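Local coordinates for S-adenosyl-L-methionine methyl transferase (Ruegeria pomeroyi DSS-3, PDB 3IHT), which binds S-adenosylmethionine and probably transfers its methyl group to an acceptor substrate, at residues A[129-134]-A[149-154]; A[42-47]-A[106-112]. All blocks are in the same frame, centred on the assembly; numbering follows the deposited sequence.

In the fold
Contact 2 closes first along the chain: residues 42-47 and 106-112 pair as neighbouring parallel strands in the middle of the mixed sheet. Strand 107-112 then leads into helix 119-133, whose end region enters contact 1 by meeting the loop 149-154, between strands 141-145 and 155-157. The two centres lie about 14 Å apart, and the contacts touch directly: Ile133 CD1 of contact 1 packs on Leu47 CD1 of contact 2 at 3.6 Å, and its CG2 branch rests on Val110. Contact 2 thus builds the sheet interior beside the S-adenosylmethionine pocket, whereas contact 1 fastens a partly exposed loop to a helix covering that sheet.

Contact 1 of 2, residues A[129-134]-A[149-154]. With NI (nickel (II) ion), chain D.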
ATOM      1  N   ILE A 129     -17.753  16.228   0.243  1.00 15.25           N
ATOM      2  CA  ILE A 129     -18.255  15.351   1.308  0.50 15.06           C
ATOM      3  C   ILE A 129     -18.122  15.932   2.708  1.00 15.74           C
ATOM      4  O   ILE A 129     -18.772  15.454   3.637  1.00 15.34           O
ATOM      5  CB  ILE A 129     -17.624  13.933   1.306  0.50 15.72           C
ATOM      6  CG1 ILE A 129     -16.119  13.958   1.595  0.50 12.90           C
ATOM      7  CG2 ILE A 129     -17.951  13.229  -0.004  0.50 14.10           C
ATOM      8  CD1 ILE A 129     -15.529  12.580   1.644  0.50 13.03           C
ATOM      9  N   SER A 130     -17.312  16.959   2.867  1.00 14.63           N
ATOM     10  CA  SER A 130     -17.082  17.530   4.198  1.00 14.84           C
ATOM     11  C   SER A 130     -18.406  17.921   4.924  1.00 15.26           C
ATOM     12  O   SER A 130     -18.622  17.519   6.074  1.00 16.11           O
ATOM     13  CB  SER A 130     -16.078  18.682   4.119  1.00 14.62           C
ATOM     14  OG  SER A 130     -14.751  18.225   3.904  1.00 15.20           O
ATOM     15  N   PRO A 131     -19.297  18.688   4.268  1.00 14.91           N
ATOM     16  CA  PRO A 131     -20.539  19.040   4.978  1.00 15.23           C
ATOM     17  C   PRO A 131     -21.480  17.852   5.166  1.00 15.03           C
ATOM     18  O   PRO A 131     -22.395  17.926   6.002  1.00 15.78           O
ATOM     19  CB  PRO A 131     -21.184  20.112   4.079  1.00 15.60           C
ATOM     20  CG  PRO A 131     -20.558  19.859   2.688  1.00 14.53           C
ATOM     21  CD  PRO A 131     -19.161  19.418   2.996  1.00 15.61           C
ATOM     22  N   LEU A 132     -21.261  16.758   4.436  1.00 14.65           N
ATOM     23  CA  LEU A 132     -22.055  15.555   4.648  1.00 15.64           C
ATOM     24  C   LEU A 132     -21.567  14.760   5.855  1.00 15.52           C
ATOM     25  O   LEU A 132     -22.354  14.069   6.486  1.00 16.60           O
ATOM     26  CB  LEU A 132     -22.072  14.650   3.413  1.00 15.81           C
ATOM     27  CG  LEU A 132     -22.604  15.254   2.107  1.00 20.05           C
ATOM     28  CD1 LEU A 132     -22.587  14.170   0.980  1.00 23.94           C
ATOM     29  CD2 LEU A 132     -23.971  15.849   2.288  1.00 22.06           C
ATOM     30  N   ILE A 133     -20.279  14.838   6.147  1.00 15.73           N
ATOM     31  CA  ILE A 133     -19.702  14.135   7.279  1.00 15.77           C
ATOM     32  C   ILE A 133     -19.870  14.875   8.609  1.00 15.97           C
ATOM     33  O   ILE A 133     -20.170  14.236   9.637  1.00 16.03           O
ATOM     34  CB  ILE A 133     -18.224  13.853   7.058  1.00 15.83           C
ATOM     35  CG1 ILE A 133     -18.038  12.854   5.921  1.00 15.05           C
ATOM     36  CG2 ILE A 133     -17.505  13.431   8.377  1.00 15.13           C
ATOM     37  CD1 ILE A 133     -16.597  12.712   5.373  1.00 14.81           C
ATOM     38  N   GLU A 134     -19.669  16.184   8.587  1.00 16.92           N
ATOM     39  CA  GLU A 134     -19.623  17.008   9.813  1.00 18.05           C
ATOM     40  C   GLU A 134     -20.790  16.783  10.802  1.00 17.87           C
ATOM     41  O   GLU A 134     -20.525  16.598  12.001  1.00 18.30           O
ATOM     42  CB  GLU A 134     -19.465  18.502   9.482  1.00 17.82           C
ATOM     43  CG  GLU A 134     -19.237  19.364  10.688  1.00 20.22           C
ATOM     44  CD  GLU A 134     -18.556  20.702  10.355  1.00 21.78           C
ATOM     45  OE1 GLU A 134     -18.413  21.048   9.150  1.00 20.35           O
ATOM     46  OE2 GLU A 134     -18.170  21.404  11.310  1.00 25.17           O
HETATM   47  N   MSE A 149      -9.645  18.388   4.639  1.00 18.05           N
HETATM   48  CA  MSE A 149     -11.085  18.535   4.645  1.00 16.81           C
HETATM   49  C   MSE A 149     -11.483  20.005   4.729  1.00 16.95           C
HETATM   50  O   MSE A 149     -10.641  20.874   4.938  1.00 17.73           O
HETATM   51  CB  MSE A 149     -11.689  17.737   5.796  1.00 16.55           C
HETATM   52  CG  MSE A 149     -11.330  16.284   5.782  1.00 17.25           C
HETATM   53 SE   MSE A 149     -11.875  15.298   4.146  0.75 17.88          SE
HETATM   54  CE  MSE A 149     -13.708  14.975   4.644  1.00 17.64           C
ATOM     55  N   TYR A 150     -12.766  20.273   4.518  1.00 15.66           N
ATOM     56  CA  TYR A 150     -13.293  21.608   4.452  1.00 16.57           C
ATOM     57  C   TYR A 150     -14.486  21.767   5.379  1.00 16.75           C
ATOM     58  O   TYR A 150     -15.628  21.894   4.931  1.00 17.47           O
ATOM     59  CB  TYR A 150     -13.718  21.876   3.005  1.00 16.26           C
ATOM     60  CG  TYR A 150     -12.575  21.869   1.993  1.00 16.33           C
ATOM     61  CD1 TYR A 150     -12.099  20.693   1.453  1.00 16.92           C
ATOM     62  CD2 TYR A 150     -12.012  23.073   1.546  1.00 20.47           C
ATOM     63  CE1 TYR A 150     -11.073  20.684   0.525  1.00 16.91           C
ATOM     64  CE2 TYR A 150     -11.002  23.071   0.600  1.00 20.13           C
ATOM     65  CZ  TYR A 150     -10.529  21.896   0.105  1.00 21.07           C
ATOM     66  OH  TYR A 150      -9.533  21.910  -0.852  1.00 24.67           O
ATOM     67  N   PHE A 151     -14.229  21.725   6.683  1.00 16.89           N
ATOM     68  CA  PHE A 151     -15.272  21.745   7.696  1.00 17.06           C
ATOM     69  C   PHE A 151     -15.602  23.165   8.170  1.00 19.48           C
ATOM     70  O   PHE A 151     -14.794  24.067   8.007  1.00 19.23           O
ATOM     71  CB  PHE A 151     -14.847  20.911   8.906  1.00 17.34           C
ATOM     72  CG  PHE A 151     -14.731  19.451   8.621  1.00 15.54           C
ATOM     73  CD1 PHE A 151     -15.829  18.748   8.115  1.00 15.19           C
ATOM     74  CD2 PHE A 151     -13.554  18.768   8.850  1.00 17.55           C
ATOM     75  CE1 PHE A 151     -15.739  17.371   7.849  1.00 16.23           C
ATOM     76  CE2 PHE A 151     -13.481  17.392   8.610  1.00 17.10           C
ATOM     77  CZ  PHE A 151     -14.573  16.707   8.089  1.00 16.69           C
ATOM     78  N   GLU A 152     -16.798  23.336   8.718  1.00 20.31           N
ATOM     79  CA  GLU A 152     -17.251  24.643   9.241  1.00 23.02           C
ATOM     80  C   GLU A 152     -16.876  24.851  10.708  1.00 23.84           C
ATOM     81  O   GLU A 152     -16.475  25.948  11.113  1.00 24.56           O
ATOM     82  CB  GLU A 152     -18.777  24.729   9.118  1.00 24.07           C
ATOM     83  CG  GLU A 152     -19.291  24.891   7.719  1.00 24.61           C
ATOM     84  CD  GLU A 152     -19.021  26.267   7.167  1.00 30.97           C
ATOM     85  OE1 GLU A 152     -18.558  27.168   7.924  1.00 31.06           O
ATOM     86  OE2 GLU A 152     -19.293  26.467   5.971  1.00 29.50           O
ATOM     87  N   GLY A 153     -17.039  23.801  11.501  1.00 23.83           N
ATOM     88  CA  GLY A 153     -16.965  23.867  12.950  1.00 24.53           C
ATOM     89  C   GLY A 153     -15.872  23.018  13.583  1.00 25.37           C
ATOM     90  O   GLY A 153     -15.424  23.330  14.697  1.00 27.70           O
ATOM     91  N   LEU A 154     -15.411  21.970  12.901  1.00 23.08           N
ATOM     92  CA  LEU A 154     -14.415  21.054  13.475  1.00 23.27           C
ATOM     93  C   LEU A 154     -13.018  21.684  13.460  1.00 23.68           C
ATOM     94  O   LEU A 154     -12.624  22.325  12.485  1.00 26.37           O
ATOM     95  CB  LEU A 154     -14.410  19.729  12.741  1.00 22.05           C
ATOM     96  CG  LEU A 154     -15.750  19.008  12.544  1.00 22.40           C
ATOM     97  CD1 LEU A 154     -15.521  17.691  11.837  1.00 19.15           C
ATOM     98  CD2 LEU A 154     -16.542  18.808  13.842  1.00 20.15           C
TER
HETATM   99 NI    NI D 174     -19.087  28.171   5.049  0.80 25.08          NI
HETATM  100  O   HOH W   1     -16.967  29.507   5.173  1.00 39.83           O
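The carboxylate of Glu134 gathers the backbone N-H groups of Glu152 and Gly153, and weakly that of Leu154, from the loop 149-154. OE1 accepts from Glu152 N at 2.8 Å, almost straight (171°), while OE2 takes Gly153 N at 2.7 Å and the weak bond from Leu154 N. Glu152 N and Gly153 N both arrive on syn lone pairs. With CG anti to the backbone N (chi1 -173°) and the chain extended beyond it, the carboxylate spans the gap from the helix to the loop. An alanine here would remove the carboxylate and would probably leave the amides of Glu152 and Gly153 without their acceptors and the turn freer to shift. One turn earlier, Ser130 OG receives Tyr150 N at 2.9 Å and is also hydrogen-bonded to Ala126 O within the helix.

Apolar packing fills in beside these bonds. The selenomethionine Met149, bent at chi2 and chi3, brings its CE methyl within 3.7 Å of Ile133 CD1. The Phe151 ring has Leu154 CD1 over the centre of one face and Ser130 OG over the rim of the other; Tyr171 meets the ring edge-to-face.

At the exposed side, Glu152 OE2 binds nickel at 1.9 Å, with a water as a further ligand. The arrangement joins the end region of helix 119-133, and the residue after it, to the loop 149-154 in a Rossmann-like methyltransferase fold.

Contact 2 of 2, residues A[42-47]-A[106-112]; sequences GPVYEL and TASLVHA
Glu46 and His111 lie side by side on one face of the sheet, and ND1 of the imidazole donates to Glu46 OE1 at 2.6 Å. The carboxylate oxygen sits close to the ring plane, whereas the donor meets it on the syn side, 22° out of the carboxylate plane. Glu46 reaches the ring by a bend at chi2 (74°).

Three backbone bonds hold the strands in the register that brings Glu46 and His111 together: Tyr45 N to Leu109 O, His111 N to Tyr45 O and Leu47 N to His111 O, each 2.8 Å. At the entry to the strands, Ser108 N donates to Pro43 O and Ser108 OG to Gly42 O at 2.7 Å, the hydroxyl standing above the carbonyl plane.

On the face of Tyr45 and Leu47, the Tyr45 ring is covered by Ala107 CB, which comes from before the corner at Ser108, in a CH-pi contact 4.0 Å from the ring centroid; Leu47 CD1 crosses to Val110 CG1 at 3.7 Å. Val44 and Leu109 continue the face of Glu46.

Farther out, Glu46 OE2 is hydrogen-bonded to Thr54, an S-adenosylmethionine-binding residue, so both carboxylate oxygens have partners, and Arg65 NH1 is hydrogen-bonded to Ser108 OG. Gln26 and Leu30 of helix 15-36 pack on His111, while Val44 and Glu46 bond to strand 67-71 through their backbones. These are adjacent central parallel strands of a Rossmann-like methyltransferase sheet, with the side chain of Glu46 about 4 Å, nearest atoms, from bound S-adenosylmethionine.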
ATOM      1  N   GLY A  42     -20.495   5.931  21.090  1.00 18.76           N
ATOM      2  CA  GLY A  42     -21.051   5.902  19.746  1.00 17.95           C
ATOM      3  C   GLY A  42     -20.115   5.234  18.750  1.00 17.31           C
ATOM      4  O   GLY A  42     -18.918   5.040  19.017  1.00 16.66           O
ATOM      5  N   PRO A  43     -20.646   4.877  17.577  1.00 17.04           N
ATOM      6  CA  PRO A  43     -19.861   4.052  16.655  1.00 18.01           C
ATOM      7  C   PRO A  43     -18.722   4.750  15.930  1.00 17.36           C
ATOM      8  O   PRO A  43     -18.626   5.972  15.878  1.00 16.48           O
ATOM      9  CB  PRO A  43     -20.903   3.580  15.627  1.00 18.91           C
ATOM     10  CG  PRO A  43     -21.915   4.597  15.628  1.00 19.72           C
ATOM     11  CD  PRO A  43     -22.010   5.083  17.083  1.00 17.80           C
ATOM     12  N   VAL A  44     -17.856   3.913  15.394  1.00 16.74           N
ATOM     13  CA  VAL A  44     -16.807   4.301  14.476  1.00 16.50           C
ATOM     14  C   VAL A  44     -17.342   4.078  13.070  1.00 16.10           C
ATOM     15  O   VAL A  44     -17.930   3.030  12.782  1.00 16.48           O
ATOM     16  CB  VAL A  44     -15.561   3.456  14.706  1.00 16.66           C
ATOM     17  CG1 VAL A  44     -14.482   3.782  13.672  1.00 15.99           C
ATOM     18  CG2 VAL A  44     -15.080   3.572  16.205  1.00 17.10           C
ATOM     19  N   TYR A  45     -17.200   5.085  12.220  1.00 14.74           N
ATOM     20  CA  TYR A  45     -17.588   4.975  10.817  1.00 15.35           C
ATOM     21  C   TYR A  45     -16.337   4.874   9.972  1.00 16.92           C
ATOM     22  O   TYR A  45     -15.448   5.727  10.066  1.00 17.88           O
ATOM     23  CB  TYR A  45     -18.422   6.183  10.329  1.00 15.96           C
ATOM     24  CG  TYR A  45     -19.825   6.360  10.902  1.00 15.51           C
ATOM     25  CD1 TYR A  45     -20.432   5.372  11.699  1.00 16.65           C
ATOM     26  CD2 TYR A  45     -20.549   7.527  10.659  1.00 17.24           C
ATOM     27  CE1 TYR A  45     -21.691   5.537  12.234  1.00 17.43           C
ATOM     28  CE2 TYR A  45     -21.848   7.685  11.168  1.00 16.42           C
ATOM     29  CZ  TYR A  45     -22.413   6.677  11.955  1.00 15.71           C
ATOM     30  OH  TYR A  45     -23.676   6.821  12.500  1.00 18.37           O
ATOM     31  N   GLU A  46     -16.287   3.860   9.114  1.00 16.60           N
ATOM     32  CA  GLU A  46     -15.187   3.636   8.174  1.00 16.23           C
ATOM     33  C   GLU A  46     -15.713   3.924   6.779  1.00 16.38           C
ATOM     34  O   GLU A  46     -16.556   3.179   6.267  1.00 15.67           O
ATOM     35  CB  GLU A  46     -14.714   2.174   8.298  1.00 16.66           C
ATOM     36  CG  GLU A  46     -13.727   1.681   7.243  1.00 17.13           C
ATOM     37  CD  GLU A  46     -12.317   2.220   7.417  1.00 21.22           C
ATOM     38  OE1 GLU A  46     -12.134   3.163   8.224  1.00 23.24           O
ATOM     39  OE2 GLU A  46     -11.386   1.696   6.769  1.00 21.01           O
ATOM     40  N   LEU A  47     -15.250   5.017   6.172  1.00 15.66           N
ATOM     41  CA  LEU A  47     -15.752   5.432   4.870  1.00 16.39           C
ATOM     42  C   LEU A  47     -14.805   4.907   3.805  1.00 17.53           C
ATOM     43  O   LEU A  47     -13.665   5.418   3.645  1.00 18.36           O
ATOM     44  CB  LEU A  47     -15.894   6.976   4.790  1.00 16.46           C
ATOM     45  CG  LEU A  47     -16.714   7.597   5.919  1.00 18.72           C
ATOM     46  CD1 LEU A  47     -16.895   9.126   5.709  1.00 20.57           C
ATOM     47  CD2 LEU A  47     -18.078   6.925   6.054  1.00 18.79           C
ATOM     48  N   THR A 106     -24.100  10.942  16.566  1.00 18.35           N
ATOM     49  CA  THR A 106     -23.602  10.069  17.616  1.00 17.91           C
ATOM     50  C   THR A 106     -22.289   9.382  17.319  1.00 18.05           C
ATOM     51  O   THR A 106     -21.796   8.625  18.152  1.00 17.36           O
ATOM     52  CB  THR A 106     -24.639   9.003  17.933  1.00 18.42           C
ATOM     53  OG1 THR A 106     -24.950   8.282  16.740  1.00 19.93           O
ATOM     54  CG2 THR A 106     -25.906   9.659  18.584  1.00 18.72           C
ATOM     55  N   ALA A 107     -21.685   9.631  16.153  1.00 17.06           N
ATOM     56  CA  ALA A 107     -20.441   8.938  15.835  1.00 16.65           C
ATOM     57  C   ALA A 107     -19.301   9.446  16.709  1.00 15.95           C
ATOM     58  O   ALA A 107     -19.143  10.670  16.908  1.00 16.96           O
ATOM     59  CB  ALA A 107     -20.063   9.108  14.335  1.00 16.69           C
ATOM     60  N   SER A 108     -18.471   8.530  17.193  1.00 16.02           N
ATOM     61  CA  SER A 108     -17.316   8.909  18.019  1.00 16.00           C
ATOM     62  C   SER A 108     -16.091   9.167  17.169  1.00 17.21           C
ATOM     63  O   SER A 108     -15.195   9.920  17.554  1.00 17.20           O
ATOM     64  CB  SER A 108     -17.014   7.815  19.058  1.00 16.56           C
ATOM     65  OG  SER A 108     -16.737   6.552  18.445  1.00 16.83           O
ATOM     66  N   LEU A 109     -16.010   8.491  16.026  1.00 16.31           N
ATOM     67  CA  LEU A 109     -14.822   8.538  15.182  1.00 16.05           C
ATOM     68  C   LEU A 109     -15.258   8.239  13.756  1.00 16.26           C
ATOM     69  O   LEU A 109     -15.911   7.211  13.517  1.00 16.81           O
ATOM     70  CB  LEU A 109     -13.779   7.509  15.653  1.00 15.51           C
ATOM     71  CG  LEU A 109     -12.534   7.263  14.814  1.00 16.79           C
ATOM     72  CD1 LEU A 109     -11.739   8.570  14.551  1.00 18.86           C
ATOM     73  CD2 LEU A 109     -11.640   6.212  15.459  1.00 18.73           C
ATOM     74  N   VAL A 110     -14.903   9.103  12.825  1.00 15.64           N
ATOM     75  CA  VAL A 110     -15.179   8.899  11.398  1.00 16.32           C
ATOM     76  C   VAL A 110     -13.830   8.903  10.694  1.00 17.86           C
ATOM     77  O   VAL A 110     -13.044   9.859  10.829  1.00 16.96           O
ATOM     78  CB  VAL A 110     -16.148   9.975  10.794  1.00 17.03           C
ATOM     79  CG1 VAL A 110     -16.366   9.777   9.265  1.00 15.83           C
ATOM     80  CG2 VAL A 110     -17.487   9.982  11.575  1.00 16.19           C
ATOM     81  N   HIS A 111     -13.544   7.798   9.993  1.00 17.56           N
ATOM     82  CA  HIS A 111     -12.307   7.632   9.238  1.00 17.77           C
ATOM     83  C   HIS A 111     -12.615   7.564   7.755  1.00 18.97           C
ATOM     84  O   HIS A 111     -13.469   6.756   7.347  1.00 19.83           O
ATOM     85  CB  HIS A 111     -11.559   6.348   9.633  1.00 17.05           C
ATOM     86  CG  HIS A 111     -10.360   6.095   8.772  1.00 19.44           C
ATOM     87  ND1 HIS A 111     -10.163   4.920   8.071  1.00 20.63           N
ATOM     88  CD2 HIS A 111      -9.297   6.889   8.481  1.00 20.90           C
ATOM     89  CE1 HIS A 111      -9.047   5.023   7.363  1.00 22.53           C
ATOM     90  NE2 HIS A 111      -8.516   6.218   7.576  1.00 20.10           N
ATOM     91  N   ALA A 112     -11.956   8.403   6.955  1.00 18.95           N
ATOM     92  CA  ALA A 112     -12.116   8.383   5.512  1.00 20.34           C
ATOM     93  C   ALA A 112     -10.793   8.158   4.804  1.00 20.96           C
ATOM     94  O   ALA A 112      -9.811   8.869   5.047  1.00 20.28           O
ATOM     95  CB  ALA A 112     -12.802   9.689   5.011  1.00 20.32           C
TER
HETATM   96  O   HOH W   2     -20.022   8.850  20.543  1.00 16.02           O